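Local structure of alpha-L-rhamnosidase (Streptomyces avermitilis, 3W5M) at residues A[147-152]-A[282-287]. The protein hydrolyses terminal non-reducing alpha-L-rhamnose residues from citrus flavonoid glycosides and gum arabic, and binds L-rhamnose through a calcium-dependent carbohydrate-binding module. Sequence-based numbering, arbitrary orientation.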
loop_
_atom_site.group_PDB
_atom_site.type_symbol
_atom_site.label_atom_id
_atom_site.label_comp_id
_atom_site.label_asym_id
_atom_site.label_seq_id
_atom_site.Cartn_x
_atom_site.Cartn_y
_atom_site.Cartn_z
ATOM N N GLU A 147 -42.301 -20.532 -16.168
ATOM C CA GLU A 147 -42.017 -19.177 -15.729
ATOM C C GLU A 147 -40.525 -19.135 -15.368
ATOM O O GLU A 147 -40.140 -19.326 -14.207
ATOM C CB GLU A 147 -42.899 -18.880 -14.515
ATOM C CG GLU A 147 -42.959 -17.430 -14.101
ATOM C CD GLU A 147 -43.965 -16.635 -14.920
ATOM O OE1 GLU A 147 -43.803 -16.582 -16.164
ATOM O OE2 GLU A 147 -44.903 -16.049 -14.316
ATOM N N PRO A 148 -39.668 -18.951 -16.380
ATOM C CA PRO A 148 -38.238 -19.159 -16.143
ATOM C C PRO A 148 -37.588 -18.233 -15.112
ATOM O O PRO A 148 -36.614 -18.639 -14.458
ATOM C CB PRO A 148 -37.616 -18.975 -17.548
ATOM C CG PRO A 148 -38.764 -19.177 -18.495
ATOM C CD PRO A 148 -39.950 -18.599 -17.786
ATOM N N ALA A 149 -38.116 -17.029 -14.947
ATOM C CA ALA A 149 -37.595 -16.098 -13.955
ATOM C C ALA A 149 -37.810 -16.645 -12.532
ATOM O O ALA A 149 -37.037 -16.352 -11.626
ATOM C CB ALA A 149 -38.230 -14.725 -14.121
ATOM N N ASN A 150 -38.823 -17.490 -12.378
ATOM C CA ASN A 150 -39.094 -18.172 -11.111
ATOM C C ASN A 150 -38.364 -19.515 -11.032
ATOM O O ASN A 150 -37.608 -19.763 -10.086
ATOM C CB ASN A 150 -40.614 -18.335 -10.913
ATOM C CG ASN A 150 -40.968 -18.961 -9.570
ATOM O OD1 ASN A 150 -41.397 -20.107 -9.510
ATOM N ND2 ASN A 150 -40.768 -18.212 -8.484
ATOM N N SER A 151 -38.569 -20.377 -12.029
ATOM C CA SER A 151 -37.989 -21.716 -12.007
ATOM C C SER A 151 -37.912 -22.313 -13.417
ATOM O O SER A 151 -38.877 -22.263 -14.161
ATOM C CB SER A 151 -38.830 -22.642 -11.105
ATOM O OG SER A 151 -38.113 -23.831 -10.854
ATOM N N ALA A 152 -36.762 -22.863 -13.764
ATOM C CA ALA A 152 -36.587 -23.601 -15.003
ATOM C C ALA A 152 -35.758 -24.831 -14.666
ATOM O O ALA A 152 -35.056 -24.830 -13.642
ATOM C CB ALA A 152 -35.878 -22.724 -16.034
ATOM N N LYS A 282 -39.079 -17.032 -25.138
ATOM C CA LYS A 282 -39.967 -16.369 -24.193
ATOM C C LYS A 282 -39.184 -15.342 -23.378
ATOM O O LYS A 282 -38.091 -15.635 -22.874
ATOM C CB LYS A 282 -40.555 -17.423 -23.241
ATOM C CG LYS A 282 -41.560 -16.862 -22.240
ATOM C CD LYS A 282 -41.892 -17.896 -21.184
ATOM C CE LYS A 282 -42.585 -17.251 -19.981
ATOM N NZ LYS A 282 -43.707 -16.367 -20.394
ATOM N N VAL A 283 -39.763 -14.146 -23.233
ATOM C CA VAL A 283 -39.198 -13.147 -22.329
ATOM C C VAL A 283 -39.482 -13.656 -20.910
ATOM O O VAL A 283 -40.661 -13.915 -20.543
ATOM C CB VAL A 283 -39.807 -11.753 -22.551
ATOM C CG1 VAL A 283 -39.356 -10.765 -21.466
ATOM C CG2 VAL A 283 -39.450 -11.214 -23.931
ATOM N N ALA A 284 -38.413 -13.827 -20.133
ATOM C CA ALA A 284 -38.511 -14.226 -18.715
ATOM C C ALA A 284 -38.749 -12.996 -17.822
ATOM O O ALA A 284 -39.473 -13.071 -16.826
ATOM C CB ALA A 284 -37.243 -14.986 -18.269
ATOM N N ALA A 285 -38.126 -11.872 -18.181
ATOM C CA ALA A 285 -38.278 -10.574 -17.488
ATOM C C ALA A 285 -37.618 -9.506 -18.325
ATOM O O ALA A 285 -36.580 -9.767 -18.950
ATOM C CB ALA A 285 -37.600 -10.604 -16.124
ATOM N N ALA A 286 -38.186 -8.299 -18.299
ATOM C CA ALA A 286 -37.516 -7.148 -18.879
ATOM C C ALA A 286 -36.288 -6.847 -18.005
ATOM O O ALA A 286 -36.209 -7.264 -16.824
ATOM C CB ALA A 286 -38.445 -5.945 -18.925
ATOM N N TRP A 287 -35.319 -6.135 -18.576
ATOM C CA TRP A 287 -34.176 -5.756 -17.772
ATOM C C TRP A 287 -34.655 -4.958 -16.562
ATOM O O TRP A 287 -35.500 -4.081 -16.682
ATOM C CB TRP A 287 -33.209 -4.922 -18.580
ATOM C CG TRP A 287 -32.039 -4.500 -17.775
ATOM C CD1 TRP A 287 -30.928 -5.230 -17.486
ATOM C CD2 TRP A 287 -31.871 -3.227 -17.139
ATOM N NE1 TRP A 287 -30.069 -4.480 -16.699
ATOM C CE2 TRP A 287 -30.630 -3.252 -16.478
ATOM C CE3 TRP A 287 -32.663 -2.076 -17.052
ATOM C CZ2 TRP A 287 -30.142 -2.147 -15.746
ATOM C CZ3 TRP A 287 -32.181 -0.978 -16.310
ATOM C CH2 TRP A 287 -30.929 -1.028 -15.683
HETATM O O HOH W 1 -44.828 -15.431 -18.148
HETATM O O HOH W 2 -40.441 -15.568 -16.177
#
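Lys-282 runs extended through its first three torsions, with CG anti to the backbone N (chi1 -177°), and bends only at chi4 (49°), while Glu-147 folds at chi2 (83°); together these turns bring ammonium and carboxylate to the two ends of a water bridge. The contact belongs to the CBM67 module, where the turn 147-152 packs on strand 282-286 at a classic beta bulge: Ala-284 and Ala-285 share backbone hydrogen bonding with the single residue Trp-140 of strand 139-142. The charged atoms themselves stay apart, OE1 of Glu-147 lying 4.2 Å from NZ of Lys-282, too far for a direct salt bridge. A water donates to that OE1 and accepts from NZ, 2.7 Å away. The aliphatic part of Lys-282 passes obliquely across Pro-148, with CE of the lysine 3.7 Å from CD of the proline. At CB the same proline meets the methyl of Ala-284, CB to CB 4.1 Å. Pro-148 also touches Trp-142 and is joined to Ala-234 by a backbone hydrogen bond; its side chain lies about 9 Å from the calcium ion. The turn is held by Glu-147 O, which accepts from both Asn-150 N and Ser-151 N. No direct hydrogen bond joins the segments; instead a second water accepts from Ala-149 N and donates to Ala-284 O, 2.8 Å away, the same carbonyl oxygen that Ala-149 CB meets at 3.4 Å.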